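Local structure of aldehyde dehydrogenase 12 (Zea mays, 6D97) at residues G190-I195 with M215-V220; P197-L202 with Q326-Q331. The protein is a plant NAD-dependent aldehyde dehydrogenase that oxidises L-glutamate gamma-semialdehyde to glutamate, the last step of proline catabolism. All blocks are in the same frame, centred on the assembly; numbering follows the deposited sequence.

Contact 1 (G190-I195 with M215-V220); sequences GPVAII and MGNKPV. With NAD (nicotinamide-adenine-dinucleotide), chain E.
Val192 and Ala193 pair in parallel with Pro219 and Val220, joining neighbouring strands of the Rossmann-type NAD-binding domain in a beta-alpha-beta unit whose crossover is helix 203-214. The backbone ladder alternates: Lys218 N gives to Gly190 O (2.8 Å), Val192 N to Lys218 O, Val220 N to Val192 O, and Ile194 N to Val220 O (2.8 Å).

Asn217 starts this pairing, just past the Schellman end of the helix at Gly216. Its CB lies 3.3 Å from Gly190 O and also meets Val192 CG2. CG, anti to the carbonyl carbon (chi1 -53°), brushes Val192 CG1. OD1 accepts from Gly190 N at 3.1 Å, with the donor tilted 16° from the carbonyl plane, and also from Tyr189 N. ND2 gives to Ala212 O and Trp524 O, so both ends of this buried amide are used.

On the face towards helix 203-214, Pro219 CB touches Val192 CG2 at 3.6 Å and Ile194 CD1 at 3.8 Å; on the other face Ala193 CB meets Val220 CG1. Two residues past Ala193, the strand reaches the coenzyme: Ile195 CG2 lies 3.2 Å from O4B of the NAD adenosine ribose.

Contact 2 (P197-L202 with Q326-Q331); sequences PFNFPL and QKCSAQ
Asn199 CG stands between its own backbone N and carbonyl carbon (chi1 59°), which swings the amide towards Gln326; Phe198 takes the same kind of first torsion (chi1 78°) and brings its ring edge to the Gln326 side chain. Asn199 ND2 donates to Gln326 O at 3.2 Å. That oxygen lies almost in the plane of the asparagine amide, whereas the donor sits well above the Gln326 carbonyl plane. One water gives protons to both Asn199 O and Gln326 O (2.9 Å to the latter), so Gln326 O is gripped twice; Asn199 O is also held by Lys140 NZ and Ser138 OG.

Asn199 CB covers one face of the Phe198 ring. At the ring edge, Gln326 OE1 is 3.3 Å from both CE2 and CZ of Phe198, while Leu367 N donates to the same oxygen. Phe200 CZ packs obliquely on Lys327 CG at 4.0 Å; Lys327 NZ runs on to Gln144.

Asn199 ND2 also lies 4.0 Å from Cys328 SG. A leucine in place of Asn199 would probably leave Gln326 O with the water but no amide donor, and the loops less firmly joined. The family's cysteine signature makes Cys328 the probable nucleophile, and the amide of Asn199, fixed by its bond to Gln326 O, probably corresponds to the oxyanion-hole asparagine of related aldehyde dehydrogenases; its second N-H could then meet the substrate oxygen.

The chain visits the contacts alternately: 190-195, then 197-202, then 215-220, and much later 326-331. Thr196, whose carbonyl oxygen binds NAD, is the single residue between the first two segments. Contact 1 lies inside the five-stranded parallel sheet of the coenzyme domain, pairing strands 191-196 and 218-223. Contact 2, its centre about 22 Å from that of contact 1, takes the loop leaving strand 191-196, before helix 203-214, across to the loop leading into strand 331-337 of the seven-stranded sheet. One strand and its following loop thus connect the nucleotide fold to the probable catalytic cysteine region, with NAD touched by Ile195 in contact 1 and by Pro197 and Phe198 in contact 2.

Contact 1 (G190-I195 with M215-V220)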
ATOM      1  N   GLY A 190       9.092 -22.730   0.809  1.00 26.62           N
ATOM      2  CA  GLY A 190       9.010 -24.134   1.115  1.00 23.16           C
ATOM      3  C   GLY A 190       9.951 -24.521   2.238  1.00 21.95           C
ATOM      4  O   GLY A 190       9.851 -24.016   3.362  1.00 28.78           O
ATOM      5  N   PRO A 191      10.892 -25.422   1.952  1.00 22.75           N
ATOM      6  CA  PRO A 191      11.865 -25.839   2.973  1.00 25.33           C
ATOM      7  C   PRO A 191      12.904 -24.749   3.182  1.00 26.91           C
ATOM      8  O   PRO A 191      13.572 -24.321   2.236  1.00 28.67           O
ATOM      9  CB  PRO A 191      12.483 -27.109   2.376  1.00 22.33           C
ATOM     10  CG  PRO A 191      12.379 -26.904   0.891  1.00 25.18           C
ATOM     11  CD  PRO A 191      11.134 -26.073   0.651  1.00 21.09           C
ATOM     12  N   VAL A 192      13.021 -24.281   4.424  1.00 23.80           N
ATOM     13  CA  VAL A 192      13.915 -23.183   4.768  1.00 26.06           C
ATOM     14  C   VAL A 192      14.647 -23.514   6.063  1.00 28.83           C
ATOM     15  O   VAL A 192      14.312 -24.464   6.773  1.00 30.91           O
ATOM     16  CB  VAL A 192      13.165 -21.840   4.904  1.00 29.39           C
ATOM     17  CG1 VAL A 192      12.372 -21.537   3.644  1.00 23.54           C
ATOM     18  CG2 VAL A 192      12.258 -21.850   6.115  1.00 22.72           C
ATOM     19  N   ALA A 193      15.657 -22.698   6.369  1.00 21.81           N
ATOM     20  CA  ALA A 193      16.474 -22.862   7.560  1.00 21.33           C
ATOM     21  C   ALA A 193      16.629 -21.526   8.274  1.00 29.82           C
ATOM     22  O   ALA A 193      16.609 -20.462   7.647  1.00 31.82           O
ATOM     23  CB  ALA A 193      17.854 -23.430   7.222  1.00 21.05           C
ATOM     24  N   ILE A 194      16.770 -21.595   9.597  1.00 27.12           N
ATOM     25  CA  ILE A 194      16.955 -20.423  10.446  1.00 21.94           C
ATOM     26  C   ILE A 194      18.095 -20.702  11.412  1.00 24.22           C
ATOM     27  O   ILE A 194      18.110 -21.740  12.082  1.00 21.82           O
ATOM     28  CB  ILE A 194      15.677 -20.062  11.220  1.00 21.88           C
ATOM     29  CG1 ILE A 194      14.518 -19.898  10.248  1.00 24.67           C
ATOM     30  CG2 ILE A 194      15.869 -18.777  11.997  1.00 18.72           C
ATOM     31  CD1 ILE A 194      13.173 -19.850  10.933  1.00 34.07           C
ATOM     32  N   ILE A 195      19.046 -19.775  11.481  1.00 26.80           N
ATOM     33  CA  ILE A 195      20.247 -19.906  12.299  1.00 27.29           C
ATOM     34  C   ILE A 195      20.428 -18.605  13.074  1.00 32.03           C
ATOM     35  O   ILE A 195      20.580 -17.538  12.467  1.00 25.81           O
ATOM     36  CB  ILE A 195      21.486 -20.204  11.438  1.00 32.84           C
ATOM     37  CG1 ILE A 195      21.238 -21.427  10.548  1.00 29.04           C
ATOM     38  CG2 ILE A 195      22.704 -20.403  12.313  1.00 21.61           C
ATOM     39  CD1 ILE A 195      22.318 -21.667   9.524  1.00 25.54           C
ATOM     40  N   MET A 215       4.212 -17.358   6.343  1.00 22.58           N
ATOM     41  CA  MET A 215       4.152 -17.237   4.893  1.00 16.12           C
ATOM     42  C   MET A 215       4.015 -18.578   4.188  1.00 27.76           C
ATOM     43  O   MET A 215       3.860 -18.598   2.961  1.00 24.04           O
ATOM     44  CB  MET A 215       5.389 -16.506   4.370  1.00 19.11           C
ATOM     45  CG  MET A 215       5.585 -15.129   4.985  1.00 27.49           C
ATOM     46  SD  MET A 215       4.079 -14.134   4.972  1.00 21.12           S
ATOM     47  CE  MET A 215       3.809 -13.932   3.213  1.00 26.49           C
ATOM     48  N   GLY A 216       4.072 -19.683   4.917  1.00 25.70           N
ATOM     49  CA  GLY A 216       3.876 -20.994   4.350  1.00 21.97           C
ATOM     50  C   GLY A 216       5.121 -21.851   4.193  1.00 33.23           C
ATOM     51  O   GLY A 216       5.068 -22.849   3.462  1.00 22.70           O
ATOM     52  N   ASN A 217       6.224 -21.500   4.843  1.00 29.18           N
ATOM     53  CA  ASN A 217       7.441 -22.292   4.762  1.00 19.70           C
ATOM     54  C   ASN A 217       7.449 -23.377   5.835  1.00 21.18           C
ATOM     55  O   ASN A 217       6.677 -23.342   6.799  1.00 26.30           O
ATOM     56  CB  ASN A 217       8.675 -21.402   4.915  1.00 27.13           C
ATOM     57  CG  ASN A 217       8.681 -20.234   3.946  1.00 19.89           C
ATOM     58  OD1 ASN A 217       9.002 -20.394   2.770  1.00 21.32           O
ATOM     59  ND2 ASN A 217       8.326 -19.052   4.438  1.00 24.34           N
ATOM     60  N   LYS A 218       8.331 -24.357   5.649  1.00 19.51           N
ATOM     61  CA  LYS A 218       8.638 -25.323   6.698  1.00 21.75           C
ATOM     62  C   LYS A 218      10.080 -25.116   7.131  1.00 23.11           C
ATOM     63  O   LYS A 218      11.006 -25.475   6.386  1.00 24.17           O
ATOM     64  CB  LYS A 218       8.419 -26.763   6.233  1.00 21.81           C
ATOM     65  CG  LYS A 218       8.895 -27.791   7.244  1.00 21.67           C
ATOM     66  CD  LYS A 218       8.386 -29.180   6.948  1.00 29.21           C
ATOM     67  CE  LYS A 218       8.854 -30.143   8.028  1.00 35.41           C
ATOM     68  NZ  LYS A 218       8.287 -31.508   7.850  1.00 25.96           N
ATOM     69  N   PRO A 219      10.321 -24.525   8.294  1.00 25.02           N
ATOM     70  CA  PRO A 219      11.690 -24.221   8.705  1.00 23.40           C
ATOM     71  C   PRO A 219      12.311 -25.296   9.577  1.00 29.83           C
ATOM     72  O   PRO A 219      11.635 -26.039  10.293  1.00 30.49           O
ATOM     73  CB  PRO A 219      11.513 -22.923   9.504  1.00 19.42           C
ATOM     74  CG  PRO A 219      10.183 -23.109  10.160  1.00 21.57           C
ATOM     75  CD  PRO A 219       9.333 -23.938   9.213  1.00 23.25           C
ATOM     76  N   VAL A 220      13.634 -25.370   9.496  1.00 34.80           N
ATOM     77  CA  VAL A 220      14.453 -26.030  10.500  1.00 36.56           C
ATOM     78  C   VAL A 220      15.187 -24.933  11.256  1.00 35.58           C
ATOM     79  O   VAL A 220      15.815 -24.058  10.644  1.00 31.21           O
ATOM     80  CB  VAL A 220      15.422 -27.054   9.877  1.00 37.86           C
ATOM     81  CG1 VAL A 220      16.354 -26.398   8.859  1.00 33.09           C
ATOM     82  CG2 VAL A 220      16.209 -27.760  10.968  1.00 23.32           C
TER
HETATM   83  PA  NAD E 601      28.162 -16.858  14.933  0.70 41.48           P
HETATM   84  O1A NAD E 601      28.331 -16.520  13.417  0.70 44.06           O
HETATM   85  O2A NAD E 601      29.294 -17.331  15.704  0.70 42.74           O
HETATM   86  O5B NAD E 601      27.254 -17.949  15.343  0.70 33.82           O
HETATM   87  C5B NAD E 601      25.864 -17.797  15.180  0.70 25.30           C
HETATM   88  C4B NAD E 601      25.141 -19.083  14.797  0.70 29.69           C
HETATM   89  O4B NAD E 601      25.551 -19.591  13.540  0.70 31.80           O
HETATM   90  C3B NAD E 601      25.277 -20.168  15.816  0.70 25.90           C
HETATM   91  O3B NAD E 601      24.097 -20.860  15.953  0.70 20.41           O
HETATM   92  C2B NAD E 601      26.322 -21.018  15.234  0.70 27.66           C
HETATM   93  O2B NAD E 601      26.211 -22.313  15.689  0.70 25.50           O
HETATM   94  C1B NAD E 601      26.016 -20.891  13.789  0.70 25.13           C
HETATM   95  N9A NAD E 601      27.119 -21.172  12.893  0.70 23.84           N
HETATM   96  C8A NAD E 601      28.456 -20.857  13.049  0.70 15.63           C
HETATM   97  N7A NAD E 601      29.133 -21.272  11.972  0.70 26.23           N
HETATM   98  C5A NAD E 601      28.253 -21.862  11.069  0.70 25.45           C
HETATM   99  C6A NAD E 601      28.378 -22.448   9.824  0.70 30.42           C
HETATM  100  N6A NAD E 601      29.673 -22.532   9.206  0.70 26.47           N
HETATM  101  N1A NAD E 601      27.300 -22.939   9.195  0.70 28.10           N
HETATM  102  C2A NAD E 601      26.063 -22.875   9.749  0.70 27.52           C
HETATM  103  N3A NAD E 601      25.899 -22.306  10.972  0.70 30.40           N
HETATM  104  C4A NAD E 601      26.957 -21.801  11.640  0.70 22.24           C
HETATM  105  O3  NAD E 601      27.716 -15.814  15.865  0.70 46.70           O
HETATM  106  PN  NAD E 601      28.538 -15.213  17.084  0.70 46.70           P
HETATM  107  O1N NAD E 601      27.661 -13.981  17.514  0.70 43.12           O
HETATM  108  O2N NAD E 601      28.593 -16.172  18.237  0.70 38.01           O
HETATM  109  O5D NAD E 601      29.914 -14.718  16.728  0.70 43.72           O

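Contact 2 (P197-L202 with Q326-Q331)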
ATOM      1  N   PRO A 197      21.952 -16.503  16.924  1.00 31.05           N
ATOM      2  CA  PRO A 197      23.112 -16.540  17.822  1.00 27.68           C
ATOM      3  C   PRO A 197      22.763 -16.611  19.302  1.00 26.95           C
ATOM      4  O   PRO A 197      21.615 -16.855  19.683  1.00 27.47           O
ATOM      5  CB  PRO A 197      23.817 -15.221  17.496  1.00 20.96           C
ATOM      6  CG  PRO A 197      22.666 -14.281  17.273  1.00 25.50           C
ATOM      7  CD  PRO A 197      21.538 -15.112  16.660  1.00 25.39           C
ATOM      8  N   PHE A 198      23.766 -16.367  20.148  1.00 27.74           N
ATOM      9  CA  PHE A 198      23.617 -16.610  21.577  1.00 22.38           C
ATOM     10  C   PHE A 198      22.911 -15.473  22.304  1.00 31.98           C
ATOM     11  O   PHE A 198      22.268 -15.712  23.333  1.00 30.29           O
ATOM     12  CB  PHE A 198      24.990 -16.836  22.215  1.00 23.62           C
ATOM     13  CG  PHE A 198      25.766 -15.568  22.456  1.00 29.41           C
ATOM     14  CD1 PHE A 198      26.560 -15.029  21.456  1.00 26.11           C
ATOM     15  CD2 PHE A 198      25.695 -14.912  23.677  1.00 32.59           C
ATOM     16  CE1 PHE A 198      27.268 -13.867  21.671  1.00 30.72           C
ATOM     17  CE2 PHE A 198      26.400 -13.746  23.895  1.00 32.26           C
ATOM     18  CZ  PHE A 198      27.188 -13.224  22.891  1.00 26.24           C
ATOM     19  N   ASN A 199      23.022 -14.238  21.811  1.00 28.47           N
ATOM     20  CA  ASN A 199      22.766 -13.093  22.680  1.00 36.49           C
ATOM     21  C   ASN A 199      21.280 -12.819  22.893  1.00 40.98           C
ATOM     22  O   ASN A 199      20.909 -12.266  23.933  1.00 47.45           O
ATOM     23  CB  ASN A 199      23.477 -11.852  22.138  1.00 43.44           C
ATOM     24  CG  ASN A 199      23.040 -11.487  20.740  1.00 45.31           C
ATOM     25  OD1 ASN A 199      22.726 -12.351  19.923  1.00 40.89           O
ATOM     26  ND2 ASN A 199      23.023 -10.191  20.455  1.00 46.52           N
ATOM     27  N   PHE A 200      20.415 -13.196  21.952  1.00 30.06           N
ATOM     28  CA  PHE A 200      18.966 -13.083  22.132  1.00 31.21           C
ATOM     29  C   PHE A 200      18.361 -14.468  21.953  1.00 37.79           C
ATOM     30  O   PHE A 200      17.913 -14.827  20.852  1.00 30.91           O
ATOM     31  CB  PHE A 200      18.358 -12.068  21.166  1.00 30.31           C
ATOM     32  CG  PHE A 200      18.717 -10.639  21.483  1.00 33.66           C
ATOM     33  CD1 PHE A 200      18.032  -9.941  22.468  1.00 37.28           C
ATOM     34  CD2 PHE A 200      19.740  -9.997  20.803  1.00 44.94           C
ATOM     35  CE1 PHE A 200      18.359  -8.632  22.768  1.00 43.66           C
ATOM     36  CE2 PHE A 200      20.071  -8.686  21.097  1.00 47.84           C
ATOM     37  CZ  PHE A 200      19.381  -8.004  22.082  1.00 44.19           C
ATOM     38  N   PRO A 201      18.318 -15.279  23.014  1.00 30.67           N
ATOM     39  CA  PRO A 201      17.911 -16.685  22.861  1.00 21.44           C
ATOM     40  C   PRO A 201      16.437 -16.879  22.544  1.00 30.32           C
ATOM     41  O   PRO A 201      16.045 -18.002  22.199  1.00 30.55           O
ATOM     42  CB  PRO A 201      18.265 -17.304  24.223  1.00 21.95           C
ATOM     43  CG  PRO A 201      19.152 -16.301  24.910  1.00 27.46           C
ATOM     44  CD  PRO A 201      18.724 -14.968  24.394  1.00 24.55           C
ATOM     45  N   LEU A 202      15.609 -15.844  22.657  1.00 24.77           N
ATOM     46  CA  LEU A 202      14.181 -15.962  22.390  1.00 20.14           C
ATOM     47  C   LEU A 202      13.717 -15.062  21.256  1.00 22.16           C
ATOM     48  O   LEU A 202      13.089 -15.542  20.305  1.00 27.79           O
ATOM     49  CB  LEU A 202      13.378 -15.643  23.661  1.00 25.11           C
ATOM     50  CG  LEU A 202      11.857 -15.688  23.500  1.00 29.11           C
ATOM     51  CD1 LEU A 202      11.392 -17.124  23.294  1.00 24.69           C
ATOM     52  CD2 LEU A 202      11.165 -15.063  24.697  1.00 32.02           C
ATOM     53  N   GLN A 326      26.709  -6.888  24.501  1.00 33.44           N
ATOM     54  CA  GLN A 326      26.457  -8.035  23.632  1.00 32.64           C
ATOM     55  C   GLN A 326      25.114  -7.888  22.912  1.00 34.15           C
ATOM     56  O   GLN A 326      24.200  -8.702  23.039  1.00 39.18           O
ATOM     57  CB  GLN A 326      26.532  -9.323  24.440  1.00 33.12           C
ATOM     58  CG  GLN A 326      27.916  -9.580  25.020  1.00 29.42           C
ATOM     59  CD  GLN A 326      27.939 -10.749  25.972  1.00 30.30           C
ATOM     60  OE1 GLN A 326      28.459 -11.817  25.648  1.00 31.94           O
ATOM     61  NE2 GLN A 326      27.367 -10.557  27.157  1.00 24.50           N
ATOM     62  N   LYS A 327      25.016  -6.810  22.136  1.00 35.85           N
ATOM     63  CA  LYS A 327      23.910  -6.571  21.221  1.00 26.05           C
ATOM     64  C   LYS A 327      24.482  -6.240  19.852  1.00 34.01           C
ATOM     65  O   LYS A 327      25.451  -5.481  19.752  1.00 28.48           O
ATOM     66  CB  LYS A 327      23.021  -5.420  21.706  1.00 24.21           C
ATOM     67  CG  LYS A 327      22.424  -5.627  23.087  1.00 30.37           C
ATOM     68  CD  LYS A 327      21.533  -4.457  23.479  1.00 29.88           C
ATOM     69  CE  LYS A 327      20.548  -4.856  24.565  1.00 34.70           C
ATOM     70  NZ  LYS A 327      19.760  -3.700  25.050  1.00 39.56           N
ATOM     71  N   CYS A 328      23.892  -6.801  18.792  1.00 34.52           N
ATOM     72  CA  CYS A 328      24.320  -6.391  17.458  1.00 38.16           C
ATOM     73  C   CYS A 328      24.072  -4.911  17.211  1.00 31.24           C
ATOM     74  O   CYS A 328      24.593  -4.371  16.230  1.00 39.23           O
ATOM     75  CB  CYS A 328      23.617  -7.212  16.373  1.00 48.39           C
ATOM     76  SG  CYS A 328      22.379  -8.371  16.993  1.00 63.74           S
ATOM     77  N   SER A 329      23.300  -4.253  18.078  1.00 33.47           N
ATOM     78  CA  SER A 329      22.963  -2.842  17.960  1.00 35.33           C
ATOM     79  C   SER A 329      23.735  -1.956  18.930  1.00 32.89           C
ATOM     80  O   SER A 329      23.479  -0.749  18.980  1.00 40.63           O
ATOM     81  CB  SER A 329      21.457  -2.646  18.178  1.00 32.31           C
ATOM     82  OG  SER A 329      21.049  -3.129  19.449  1.00 37.38           O
ATOM     83  N   ALA A 330      24.684  -2.514  19.679  1.00 26.80           N
ATOM     84  CA  ALA A 330      25.324  -1.773  20.757  1.00 30.47           C
ATOM     85  C   ALA A 330      26.200  -0.644  20.218  1.00 25.91           C
ATOM     86  O   ALA A 330      26.794  -0.739  19.139  1.00 25.70           O
ATOM     87  CB  ALA A 330      26.155  -2.713  21.631  1.00 32.55           C
ATOM     88  N   GLN A 331      26.262   0.439  20.990  1.00 25.35           N
ATOM     89  CA  GLN A 331      27.079   1.603  20.659  1.00 31.38           C
ATOM     90  C   GLN A 331      28.555   1.229  20.728  1.00 32.97           C
ATOM     91  O   GLN A 331      29.081   0.937  21.807  1.00 36.34           O
ATOM     92  CB  GLN A 331      26.748   2.742  21.620  1.00 28.66           C
ATOM     93  CG  GLN A 331      27.671   3.945  21.546  1.00 29.15           C
ATOM     94  CD  GLN A 331      27.155   5.111  22.373  1.00 30.47           C
ATOM     95  OE1 GLN A 331      25.970   5.438  22.323  1.00 25.86           O
ATOM     96  NE2 GLN A 331      28.041   5.736  23.144  1.00 33.97           N
TER
HETATM   97  O   HOH W   1      22.634 -10.141  25.057  1.00 35.07           O